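PDB 4TXG: chitinase from Chromobacterium violaceum, which probably hydrolyses the glycosidic bonds of chitin as a glycoside hydrolase of family 18. Local coordinates for residues F190-G195 and W255-G260; N197-N202 and V298-K303; T278-A281 and V285-A288; H185-F190 and G308-F313; M319-A322 and D327-F330. All blocks are in the same frame, centred on the assembly; numbering follows the deposited sequence.

Contact 1: residues F190-G195 and W255-G260; sequences FAHVDG and WAETGG
The imidazole of His192 and the carboxylate of Glu257 approach aslant, with their planes 38° apart. Glu257 OE2 comes no nearer than 3.8 Å to His192 ND1 and lies obliquely to the ring. The place in the ring plane, at the ND1 edge, belongs instead to a water 2.7 Å from ND1. Tyr261 sets its own ring almost parallel to the imidazole, with about 20° between the planes. The ND1 water works as a three-way bridge: it donates to the carbonyl O of Phe190 and to Glu257 OE1, at 3.0 Å from the latter, and also bonds His192 ND1. The other carboxylate oxygen, OE2, is bound to the backbone N of Phe262, which divides the two ends of the carboxylate between different partners. Chi1 of His192 is 61°, tucking the ring between its backbone N and carbonyl carbon and turning ND1 to the water; the Glu257 chain runs extended beyond CG to meet it. Farther along the strand, two closely spaced water sites share the single N-H of Val193 and lie within bonding distance of Glu257 O, although both bridges may not be complete at the same time. No direct hydrogen bond joins the segments; the polar links found between them run through water. His192 and Glu257 stand where strand 185-193 and the chain following strand 247-253 leave the sheet, an arrangement of the C-terminal rim of a (beta/alpha)8 barrel, the end that carries the substrate cleft in family 18 chitinases.

Contact 2: residues N197-N202 and V298-K303; sequences NKLSVN and VAFLRK
Leu199 and Val201 meet Phe300 in the outer layer of the (beta/alpha)8 barrel, where helix 287-304 packs against the strands. The short strand 199-200 folds back antiparallel on strand 185-193, and with the helix it closes a small hydrophobic core that also takes in Ala191 and Ile250. Phe300 reaches across from the helix with CG anti to its backbone N (chi1 -171°), and its ring receives the two aliphatic side chains in different ways. One methyl of Leu199, CD2, sits over the middle of a ring face, a CH-pi contact 3.6 Å from the Phe300 centroid and only 13° off the normal. Val201 comes to the rim instead, its CG2 lying near the ring plane 3.9 Å from Phe300 CE2. Tyr304, one helical turn on, meets the same ring edge-to-face. A polar link borders this apolar cluster: Leu199 N donates to the hydroxyl OG of Ser296, earlier on the helix. Past the strand the chain turns away from the helix, and the bend is held by an ST turn in which Asn202 N donates to Ser200 OG at 3.0 Å, nearly straight at 165°.

Contact 3: residues T278-A281 and V285-A288; sequences TVNA and VNQA
Asn286, Asn280 and Thr278 contribute most of the buried surface where the chain doubles back between two helices. The firm link is made by the backbone: Asn286 N donates to Thr278 O over 2.9 Å at an almost linear 174°, yet it approaches from above the carbonyl plane, 57° out of it. The same oxygen faces Val285 CA at 3.6 Å, a CA-H...O contact, and an isolated beta bridge pairs Val279 with Val285. The side chain of Asn286 points back toward the first segment and does two jobs beyond it. With CG anti to the backbone N, OD1 reaches forward to cap Gly289 N, and ND2 donates to Ser276 O. Asn286 is thus the N-cap of helix 287-304 and ties that helix to the end of the preceding one. The Asn280 side chain crosses that of Asn286 at about a right angle, and the two amide planes are 44° apart. Its OD1 stands nearly straight above the amide carbon of Asn286, 3.2 Å from CG, a dipolar approach of a carbonyl oxygen to an electron-poor carbon. Its ND2 is held by Thr284 OG1 and by a water 2.9 Å away, which in turn donates to Val285 O. Asn286 also centres an inverse gamma turn, closed by a weak bond from Gln287 N to Val285 O. The pair forms the tight connection from helix 273-278 into helix 287-304, with Thr278, Val279 and Val285 leaning on helix 338-360 and Arg334 binding Val279 O.

Contact 4: residues H185-F190 and G308-F313; sequences HINYAF and GVDIDF
Asn187 and Asp310 face one another across the barrel interior from strands that are not neighbours: strand 247-253 runs between them, and the CA atoms of this pair are 7.3 Å apart. Both side chains point into the barrel interior. Asn187 has CG anti to its carbonyl carbon (chi1 -71°), whereas Asp310 throws its carboxylate anti to the backbone N. The result is that the amide and carboxylate lie one over the other, planes 16° apart, with Asn187 ND2 3.8 Å from Asp310 OD2. The polar ends of the aspartate are taken up by hydroxyls: OD1 by Thr367, OD2 by both Tyr159 and Ser251. Two residues farther along its strand, Asp312 adopts a similar first torsion, and its OD2 arrives obliquely at the ring of Phe190, 3.3 Å from CE1 and 3.5 Å from CZ, with the two planes 54° apart. That ring swings in from a backbone entered by a cis peptide bond after Ala189, whose CB sits over the centre of one ring face, 3.5 Å above its plane. A cesium ion lies about 5 Å from the Asp312 side chain. Asp310 and Asp312 are the second and third aspartates of the DxxDxDxE signature of family 18, and Glu314 follows in the place of the acid that protonates the glycosidic oxygen in relatives. Chemically, the contact has no direct hydrogen bond: Asp310 stacks on the Asn187 amide, Asp312 OD2 lies close and aslant to the Phe190 ring, and the three hydroxyls supply the directed bonds to Asp310.

Contact 5: residues M319-A322 and D327-F330; sequences MNNA and DWTF
Asn321 spreads itself over the indole of Trp328. Its backbone begins the contact, the CA-H pointing onto the five-membered ring in a CH-pi interaction, 3.9 Å from the centroid. CB then lies over the six-membered side, 3.6 Å from Trp328 CZ2. With CG anti to the carbonyl carbon (chi1 -72°), the chain continues across the bicycle and CG comes 3.8 Å from Trp328 CH2. There the amide flattens down on the ring system, its plane only 18° from that of the indole, so that the two stack. OD1 rests over the centre of the bicycle, 3.4 Å from Trp328 CD2, while ND2 hangs near the far side of the benzene ring, 4.1 Å from CH2 and CZ3. The stack does not have to satisfy the polar ends: OD1 accepts from Asn332 ND2, which holds the amide's rotation, and Trp328 NE1 donates to Gly323 O, which limits how far the indole can turn. The indole is thereby pinned at its nitrogen and covered on one face. The conformation of the backbone makes the approach possible. Asn321 is the third residue of a type II beta turn from Met319 to Ala322, with a positive phi of 60°, a position where asparagine and glycine are common; the closing bond from Ala322 N to Met319 O is weak. Trp328 begins the short helix 328-331, where Phe330 N bonds to Asp327 O. Here the amide-on-indole stack joins the type II turn 319-322 to the start of helix 328-331, within the surface loop after barrel strand 308-312.

How the contacts relate
All five contacts lie in the family 18 catalytic barrel. Contacts 1 and 4 share Phe190 on strand 185-193, their centres 12 Å apart, and Thr258 of contact 1 packs on Phe313 of contact 4. Contact 2, 13 Å from contact 1 between centres, backs the same strand from outside: Ser200 N probably bonds to His192 O at 2.9 Å. Contact 3 starts the helix that contact 2 uses, while Leu301 of that helix touches Val309. Contact 5 lies in the loop after strand 308-312, its Asp327 meeting Gly259 of contact 1. Contact 4 is the one at the probable active site, since Asp310 and Asp312 belong to the family 18 signature that Glu314 completes.

Contact 1: residues F190-G195 and W255-G260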
# COMPACT_ATOMS: atom_id res chain seq x y z
N PHE A 190 -10.50 -6.55 -9.77
CA PHE A 190 -10.16 -5.14 -9.98
C PHE A 190 -11.14 -4.46 -10.92
O PHE A 190 -11.60 -5.07 -11.89
CB PHE A 190 -8.78 -4.97 -10.61
CG PHE A 190 -7.63 -5.16 -9.67
CD1 PHE A 190 -7.38 -4.23 -8.68
CD2 PHE A 190 -6.78 -6.24 -9.83
CE1 PHE A 190 -6.30 -4.40 -7.83
CE2 PHE A 190 -5.70 -6.42 -8.98
CZ PHE A 190 -5.47 -5.49 -7.99
N ALA A 191 -11.39 -3.17 -10.69
CA ALA A 191 -11.89 -2.30 -11.75
C ALA A 191 -10.69 -1.75 -12.53
O ALA A 191 -9.54 -1.86 -12.08
CB ALA A 191 -12.74 -1.16 -11.18
N HIS A 192 -10.95 -1.18 -13.70
CA HIS A 192 -9.89 -0.55 -14.48
C HIS A 192 -10.38 0.79 -14.98
O HIS A 192 -11.54 1.15 -14.81
CB HIS A 192 -9.48 -1.44 -15.66
CG HIS A 192 -10.59 -1.71 -16.63
ND1 HIS A 192 -11.42 -2.80 -16.53
CD2 HIS A 192 -10.99 -1.02 -17.72
CE1 HIS A 192 -12.30 -2.77 -17.52
NE2 HIS A 192 -12.06 -1.70 -18.26
N VAL A 193 -9.47 1.55 -15.58
CA VAL A 193 -9.80 2.80 -16.25
C VAL A 193 -10.05 2.50 -17.71
O VAL A 193 -9.15 2.03 -18.41
CB VAL A 193 -8.66 3.82 -16.11
CG1 VAL A 193 -9.01 5.11 -16.85
CG2 VAL A 193 -8.38 4.08 -14.64
N ASP A 194 -11.27 2.75 -18.19
CA ASP A 194 -11.58 2.31 -19.55
C ASP A 194 -11.19 3.38 -20.57
O ASP A 194 -10.59 4.40 -20.23
CB ASP A 194 -13.06 1.89 -19.70
CG ASP A 194 -14.06 3.04 -19.63
OD1 ASP A 194 -13.71 4.22 -19.80
OD2 ASP A 194 -15.26 2.73 -19.44
N GLY A 195 -11.50 3.12 -21.84
CA GLY A 195 -11.12 3.99 -22.94
C GLY A 195 -11.74 5.38 -22.90
O GLY A 195 -11.31 6.28 -23.62
N TRP A 255 -1.40 -4.54 -11.05
CA TRP A 255 -0.22 -4.64 -11.91
C TRP A 255 -0.61 -4.76 -13.39
O TRP A 255 -0.03 -4.09 -14.24
CB TRP A 255 0.64 -5.83 -11.49
CG TRP A 255 1.98 -5.95 -12.21
CD1 TRP A 255 2.40 -6.99 -12.99
CD2 TRP A 255 3.07 -5.01 -12.19
NE1 TRP A 255 3.66 -6.76 -13.47
CE2 TRP A 255 4.10 -5.55 -12.99
CE3 TRP A 255 3.26 -3.76 -11.59
CZ2 TRP A 255 5.31 -4.89 -13.20
CZ3 TRP A 255 4.47 -3.10 -11.80
CH2 TRP A 255 5.48 -3.67 -12.60
N ALA A 256 -1.60 -5.59 -13.68
CA ALA A 256 -1.99 -5.87 -15.07
C ALA A 256 -2.87 -4.79 -15.69
O ALA A 256 -2.81 -4.56 -16.90
CB ALA A 256 -2.71 -7.23 -15.15
N GLU A 257 -3.69 -4.13 -14.88
CA GLU A 257 -4.67 -3.20 -15.46
C GLU A 257 -4.51 -1.76 -14.97
O GLU A 257 -5.45 -0.96 -15.04
CB GLU A 257 -6.09 -3.70 -15.20
CG GLU A 257 -6.39 -5.01 -15.92
CD GLU A 257 -7.87 -5.39 -15.90
OE1 GLU A 257 -8.37 -5.80 -14.83
OE2 GLU A 257 -8.53 -5.28 -16.96
N THR A 258 -3.33 -1.41 -14.51
CA THR A 258 -3.02 0.01 -14.28
C THR A 258 -2.95 0.75 -15.62
O THR A 258 -3.42 1.89 -15.73
CB THR A 258 -1.69 0.18 -13.51
OG1 THR A 258 -1.94 0.00 -12.11
CG2 THR A 258 -1.11 1.57 -13.74
N GLY A 259 -2.40 0.10 -16.64
CA GLY A 259 -2.15 0.78 -17.91
C GLY A 259 -2.93 0.24 -19.10
O GLY A 259 -2.60 0.53 -20.24
N GLY A 260 -3.97 -0.54 -18.83
CA GLY A 260 -4.75 -1.13 -19.90
C GLY A 260 -5.85 -1.98 -19.32
O GLY A 260 -6.11 -1.91 -18.12
O HOH W 1 -11.18 -4.76 -14.71
O HOH W 2 -6.89 0.70 -16.82
O HOH W 3 -6.71 1.17 -14.40

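Contact 2: residues N197-N202 and V298-K303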
# COMPACT_ATOMS: atom_id res chain seq x y z
N ASN A 197 -11.92 6.92 -19.98
CA ASN A 197 -11.36 7.35 -18.70
C ASN A 197 -12.30 7.18 -17.53
O ASN A 197 -12.20 7.88 -16.53
CB ASN A 197 -10.87 8.80 -18.79
CG ASN A 197 -9.59 8.91 -19.60
OD1 ASN A 197 -8.75 8.03 -19.55
ND2 ASN A 197 -9.47 9.98 -20.39
N LYS A 198 -13.20 6.20 -17.64
CA LYS A 198 -14.16 5.94 -16.57
C LYS A 198 -13.84 4.65 -15.84
O LYS A 198 -13.29 3.71 -16.41
CB LYS A 198 -15.57 5.89 -17.14
CG LYS A 198 -16.02 7.24 -17.68
CD LYS A 198 -16.94 7.10 -18.87
CE LYS A 198 -18.36 6.85 -18.46
NZ LYS A 198 -19.26 7.10 -19.63
N LEU A 199 -14.19 4.63 -14.55
CA LEU A 199 -14.05 3.43 -13.74
C LEU A 199 -14.95 2.33 -14.32
O LEU A 199 -16.13 2.55 -14.56
CB LEU A 199 -14.41 3.77 -12.29
CG LEU A 199 -14.11 2.76 -11.18
CD1 LEU A 199 -14.07 3.47 -9.85
CD2 LEU A 199 -15.16 1.65 -11.16
N SER A 200 -14.41 1.13 -14.54
CA SER A 200 -15.20 0.07 -15.18
C SER A 200 -14.88 -1.32 -14.65
O SER A 200 -13.73 -1.63 -14.37
CB SER A 200 -14.97 0.09 -16.70
OG SER A 200 -15.69 -0.96 -17.34
N VAL A 201 -15.91 -2.16 -14.55
CA VAL A 201 -15.71 -3.59 -14.34
C VAL A 201 -16.39 -4.36 -15.47
O VAL A 201 -16.74 -5.53 -15.31
CB VAL A 201 -16.27 -4.08 -12.97
CG1 VAL A 201 -15.43 -3.52 -11.79
CG2 VAL A 201 -17.74 -3.70 -12.81
N ASN A 202 -16.56 -3.70 -16.62
CA ASN A 202 -17.29 -4.28 -17.75
C ASN A 202 -18.66 -4.77 -17.32
O ASN A 202 -19.09 -5.86 -17.69
CB ASN A 202 -16.52 -5.45 -18.38
CG ASN A 202 -15.41 -4.98 -19.29
OD1 ASN A 202 -15.65 -4.59 -20.43
ND2 ASN A 202 -14.19 -5.02 -18.79
N VAL A 298 -17.96 8.33 -8.40
CA VAL A 298 -19.15 8.71 -7.63
C VAL A 298 -20.37 7.92 -8.12
O VAL A 298 -21.11 7.35 -7.32
CB VAL A 298 -19.43 10.23 -7.73
CG1 VAL A 298 -20.81 10.56 -7.18
CG2 VAL A 298 -18.35 11.02 -6.98
N ALA A 299 -20.56 7.86 -9.43
CA ALA A 299 -21.73 7.17 -9.98
C ALA A 299 -21.68 5.67 -9.68
O ALA A 299 -22.71 5.04 -9.43
CB ALA A 299 -21.83 7.40 -11.48
N PHE A 300 -20.47 5.11 -9.73
CA PHE A 300 -20.26 3.68 -9.48
C PHE A 300 -20.57 3.33 -8.03
O PHE A 300 -21.27 2.36 -7.75
CB PHE A 300 -18.83 3.30 -9.84
CG PHE A 300 -18.55 1.83 -9.82
CD1 PHE A 300 -18.15 1.19 -8.66
CD2 PHE A 300 -18.66 1.09 -10.99
CE1 PHE A 300 -17.87 -0.19 -8.67
CE2 PHE A 300 -18.39 -0.27 -11.01
CZ PHE A 300 -17.99 -0.90 -9.85
N LEU A 301 -20.03 4.12 -7.10
CA LEU A 301 -20.32 3.92 -5.68
C LEU A 301 -21.82 3.97 -5.38
O LEU A 301 -22.36 3.14 -4.63
CB LEU A 301 -19.61 4.97 -4.83
CG LEU A 301 -18.08 5.01 -4.88
CD1 LEU A 301 -17.52 5.87 -3.76
CD2 LEU A 301 -17.49 3.63 -4.86
N ARG A 302 -22.50 4.95 -5.97
CA ARG A 302 -23.93 5.11 -5.77
C ARG A 302 -24.72 3.94 -6.35
O ARG A 302 -25.72 3.51 -5.78
CB ARG A 302 -24.41 6.42 -6.39
CG ARG A 302 -24.07 7.63 -5.55
CD ARG A 302 -24.26 8.93 -6.31
NE ARG A 302 -24.26 10.08 -5.41
CZ ARG A 302 -24.19 11.35 -5.80
NH1 ARG A 302 -24.10 11.65 -7.09
NH2 ARG A 302 -24.22 12.32 -4.90
N LYS A 303 -24.26 3.43 -7.49
CA LYS A 303 -25.00 2.39 -8.21
C LYS A 303 -24.93 1.03 -7.52
O LYS A 303 -25.92 0.29 -7.47
CB LYS A 303 -24.46 2.25 -9.64
CG LYS A 303 -25.21 1.23 -10.48
CD LYS A 303 -24.72 1.28 -11.92
CE LYS A 303 -25.56 0.41 -12.84
NZ LYS A 303 -25.01 0.48 -14.23

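Contact 3: residues T278-A281 and V285-A288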
# COMPACT_ATOMS: atom_id res chain seq x y z
N THR A 278 -4.42 10.42 -16.26
CA THR A 278 -3.93 11.50 -15.39
C THR A 278 -3.00 12.49 -16.07
O THR A 278 -2.87 13.61 -15.61
CB THR A 278 -3.20 10.96 -14.13
OG1 THR A 278 -2.06 10.18 -14.53
CG2 THR A 278 -4.13 10.09 -13.30
N VAL A 279 -2.31 12.07 -17.13
CA VAL A 279 -1.32 12.94 -17.77
C VAL A 279 -1.48 12.86 -19.28
O VAL A 279 -1.45 11.78 -19.86
CB VAL A 279 0.13 12.55 -17.38
CG1 VAL A 279 1.17 13.42 -18.11
CG2 VAL A 279 0.34 12.66 -15.85
N ASN A 280 -1.68 14.02 -19.92
CA ASN A 280 -1.74 14.08 -21.38
C ASN A 280 -0.42 13.67 -22.01
O ASN A 280 0.62 13.70 -21.37
CB ASN A 280 -2.09 15.50 -21.84
CG ASN A 280 -3.46 15.94 -21.39
OD1 ASN A 280 -4.44 15.21 -21.55
ND2 ASN A 280 -3.54 17.15 -20.83
N ALA A 281 -0.47 13.32 -23.29
CA ALA A 281 0.74 12.92 -24.00
C ALA A 281 1.80 14.03 -24.03
O ALA A 281 2.98 13.74 -24.20
CB ALA A 281 0.38 12.49 -25.42
N VAL A 285 -1.07 17.81 -16.94
CA VAL A 285 -2.06 17.02 -16.24
C VAL A 285 -3.38 16.97 -17.03
O VAL A 285 -3.83 17.99 -17.55
CB VAL A 285 -2.31 17.58 -14.82
CG1 VAL A 285 -3.46 16.85 -14.14
CG2 VAL A 285 -1.04 17.46 -13.98
N ASN A 286 -3.97 15.78 -17.12
CA ASN A 286 -5.19 15.57 -17.89
C ASN A 286 -6.44 15.86 -17.06
O ASN A 286 -7.05 14.94 -16.52
CB ASN A 286 -5.23 14.13 -18.42
CG ASN A 286 -6.39 13.88 -19.38
OD1 ASN A 286 -7.21 14.76 -19.65
ND2 ASN A 286 -6.44 12.67 -19.92
N GLN A 287 -6.82 17.13 -16.98
CA GLN A 287 -7.96 17.52 -16.14
C GLN A 287 -9.26 16.86 -16.60
O GLN A 287 -10.06 16.42 -15.78
CB GLN A 287 -8.16 19.05 -16.14
CG GLN A 287 -9.43 19.48 -15.39
CD GLN A 287 -9.73 20.98 -15.49
OE1 GLN A 287 -9.20 21.68 -16.35
NE2 GLN A 287 -10.58 21.47 -14.59
N ALA A 288 -9.45 16.79 -17.91
CA ALA A 288 -10.67 16.20 -18.46
C ALA A 288 -10.78 14.71 -18.11
O ALA A 288 -11.86 14.24 -17.74
CB ALA A 288 -10.72 16.39 -19.98
O HOH W 4 -5.44 19.01 -19.63

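Contact 4: residues H185-F190 and G308-F313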
# COMPACT_ATOMS: atom_id res chain seq x y z
N HIS A 185 -12.90 -4.43 6.37
CA HIS A 185 -13.00 -3.91 5.01
C HIS A 185 -12.73 -5.00 3.98
O HIS A 185 -11.88 -5.87 4.20
CB HIS A 185 -12.00 -2.77 4.76
CG HIS A 185 -12.16 -1.58 5.66
ND1 HIS A 185 -11.80 -1.60 6.99
CD2 HIS A 185 -12.60 -0.33 5.41
CE1 HIS A 185 -12.04 -0.42 7.53
NE2 HIS A 185 -12.52 0.37 6.59
N ILE A 186 -13.43 -4.94 2.86
CA ILE A 186 -13.17 -5.82 1.73
C ILE A 186 -12.93 -4.98 0.48
O ILE A 186 -13.74 -4.13 0.14
CB ILE A 186 -14.34 -6.77 1.45
CG1 ILE A 186 -14.62 -7.65 2.67
CG2 ILE A 186 -14.07 -7.60 0.18
CD1 ILE A 186 -16.03 -8.26 2.64
N ASN A 187 -11.81 -5.23 -0.18
CA ASN A 187 -11.47 -4.56 -1.43
C ASN A 187 -11.73 -5.50 -2.59
O ASN A 187 -11.16 -6.59 -2.64
CB ASN A 187 -10.00 -4.14 -1.45
CG ASN A 187 -9.70 -2.99 -0.51
OD1 ASN A 187 -10.58 -2.29 -0.04
ND2 ASN A 187 -8.41 -2.79 -0.24
N TYR A 188 -12.55 -5.07 -3.54
CA TYR A 188 -12.83 -5.88 -4.72
C TYR A 188 -11.83 -5.59 -5.83
O TYR A 188 -11.70 -4.44 -6.27
CB TYR A 188 -14.25 -5.60 -5.22
CG TYR A 188 -14.67 -6.39 -6.43
CD1 TYR A 188 -14.34 -5.98 -7.72
CD2 TYR A 188 -15.43 -7.55 -6.28
CE1 TYR A 188 -14.75 -6.71 -8.84
CE2 TYR A 188 -15.84 -8.28 -7.38
CZ TYR A 188 -15.49 -7.86 -8.66
OH TYR A 188 -15.92 -8.58 -9.75
N ALA A 189 -11.15 -6.64 -6.29
CA ALA A 189 -10.10 -6.52 -7.32
C ALA A 189 -10.50 -7.22 -8.61
O ALA A 189 -10.81 -8.41 -8.57
CB ALA A 189 -8.79 -7.12 -6.78
N PHE A 190 -10.50 -6.55 -9.77
CA PHE A 190 -10.16 -5.14 -9.98
C PHE A 190 -11.14 -4.46 -10.92
O PHE A 190 -11.60 -5.07 -11.89
CB PHE A 190 -8.78 -4.97 -10.61
CG PHE A 190 -7.63 -5.16 -9.67
CD1 PHE A 190 -7.38 -4.23 -8.68
CD2 PHE A 190 -6.78 -6.24 -9.83
CE1 PHE A 190 -6.30 -4.40 -7.83
CE2 PHE A 190 -5.70 -6.42 -8.98
CZ PHE A 190 -5.47 -5.49 -7.99
N GLY A 308 -16.42 3.05 -0.79
CA GLY A 308 -15.22 3.80 -1.12
C GLY A 308 -14.53 3.29 -2.36
O GLY A 308 -14.93 2.28 -2.93
N VAL A 309 -13.49 4.01 -2.76
CA VAL A 309 -12.66 3.63 -3.90
C VAL A 309 -11.23 3.45 -3.42
O VAL A 309 -10.73 4.26 -2.63
CB VAL A 309 -12.70 4.72 -5.00
CG1 VAL A 309 -11.80 4.35 -6.17
CG2 VAL A 309 -14.12 4.90 -5.49
N ASP A 310 -10.59 2.37 -3.88
CA ASP A 310 -9.21 2.06 -3.54
C ASP A 310 -8.38 2.22 -4.81
O ASP A 310 -8.55 1.47 -5.77
CB ASP A 310 -9.12 0.64 -2.97
CG ASP A 310 -7.70 0.21 -2.67
OD1 ASP A 310 -7.04 0.86 -1.82
OD2 ASP A 310 -7.26 -0.80 -3.27
N ILE A 311 -7.51 3.22 -4.84
CA ILE A 311 -6.72 3.48 -6.03
C ILE A 311 -5.44 2.66 -6.00
O ILE A 311 -4.61 2.84 -5.12
CB ILE A 311 -6.37 4.98 -6.14
CG1 ILE A 311 -7.64 5.81 -6.22
CG2 ILE A 311 -5.44 5.23 -7.34
CD1 ILE A 311 -8.52 5.52 -7.46
N ASP A 312 -5.29 1.74 -6.95
CA ASP A 312 -4.13 0.86 -7.02
C ASP A 312 -3.35 1.14 -8.31
O ASP A 312 -3.25 0.30 -9.20
CB ASP A 312 -4.57 -0.60 -6.94
CG ASP A 312 -3.41 -1.55 -6.75
OD1 ASP A 312 -2.23 -1.10 -6.74
OD2 ASP A 312 -3.67 -2.76 -6.63
N PHE A 313 -2.84 2.36 -8.38
CA PHE A 313 -2.08 2.87 -9.53
C PHE A 313 -0.63 2.40 -9.39
O PHE A 313 0.10 2.89 -8.52
CB PHE A 313 -2.24 4.40 -9.54
CG PHE A 313 -1.57 5.15 -10.69
CD1 PHE A 313 -0.65 4.55 -11.55
CD2 PHE A 313 -1.88 6.49 -10.88
CE1 PHE A 313 -0.04 5.29 -12.58
CE2 PHE A 313 -1.29 7.23 -11.91
CZ PHE A 313 -0.37 6.63 -12.75

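Contact 5: residues M319-A322 and D327-F330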
# COMPACT_ATOMS: atom_id res chain seq x y z
N MET A 319 10.67 7.07 -11.63
CA MET A 319 11.74 6.12 -11.93
C MET A 319 11.50 5.50 -13.31
O MET A 319 10.42 5.01 -13.59
CB MET A 319 11.82 4.99 -10.89
CG MET A 319 11.87 5.43 -9.44
SD MET A 319 13.31 6.44 -8.99
CE MET A 319 14.64 5.27 -9.08
N ASN A 320 12.52 5.55 -14.16
CA ASN A 320 12.43 5.01 -15.51
C ASN A 320 12.26 3.48 -15.46
O ASN A 320 12.88 2.82 -14.63
CB ASN A 320 13.67 5.41 -16.30
CG ASN A 320 13.63 4.93 -17.73
OD1 ASN A 320 12.87 5.44 -18.54
ND2 ASN A 320 14.49 3.96 -18.05
N ASN A 321 11.40 2.94 -16.33
CA ASN A 321 11.14 1.49 -16.42
C ASN A 321 10.58 0.87 -15.14
O ASN A 321 10.74 -0.33 -14.91
CB ASN A 321 12.41 0.73 -16.81
CG ASN A 321 12.81 0.94 -18.26
OD1 ASN A 321 12.02 1.42 -19.07
ND2 ASN A 321 14.03 0.56 -18.59
N ALA A 322 9.94 1.67 -14.30
CA ALA A 322 9.40 1.14 -13.05
C ALA A 322 8.04 0.49 -13.26
O ALA A 322 7.64 -0.37 -12.48
CB ALA A 322 9.29 2.24 -12.01
N ASP A 327 3.47 -1.17 -20.09
CA ASP A 327 3.05 0.22 -19.97
C ASP A 327 4.15 1.24 -20.28
O ASP A 327 3.90 2.45 -20.23
CB ASP A 327 2.55 0.49 -18.54
CG ASP A 327 1.35 -0.35 -18.18
OD1 ASP A 327 0.65 -0.80 -19.11
OD2 ASP A 327 1.10 -0.54 -16.97
N TRP A 328 5.36 0.79 -20.59
CA TRP A 328 6.49 1.71 -20.69
C TRP A 328 6.34 2.81 -21.74
O TRP A 328 6.82 3.92 -21.54
CB TRP A 328 7.79 0.94 -20.94
CG TRP A 328 8.27 0.21 -19.74
CD1 TRP A 328 7.75 0.26 -18.48
CD2 TRP A 328 9.38 -0.70 -19.67
NE1 TRP A 328 8.46 -0.55 -17.63
CE2 TRP A 328 9.47 -1.15 -18.34
CE3 TRP A 328 10.30 -1.17 -20.61
CZ2 TRP A 328 10.44 -2.06 -17.92
CZ3 TRP A 328 11.27 -2.08 -20.19
CH2 TRP A 328 11.33 -2.51 -18.86
N THR A 329 5.67 2.51 -22.85
CA THR A 329 5.47 3.53 -23.87
C THR A 329 4.61 4.68 -23.34
O THR A 329 4.69 5.80 -23.85
CB THR A 329 4.83 2.96 -25.15
OG1 THR A 329 3.48 2.55 -24.87
CG2 THR A 329 5.64 1.78 -25.66
N PHE A 330 3.81 4.41 -22.32
CA PHE A 330 3.05 5.46 -21.65
C PHE A 330 3.81 6.06 -20.48
O PHE A 330 3.89 7.28 -20.33
CB PHE A 330 1.70 4.94 -21.14
CG PHE A 330 0.75 4.54 -22.23
CD1 PHE A 330 0.05 5.50 -22.93
CD2 PHE A 330 0.56 3.20 -22.55
CE1 PHE A 330 -0.83 5.15 -23.94
CE2 PHE A 330 -0.31 2.83 -23.56
CZ PHE A 330 -1.01 3.81 -24.26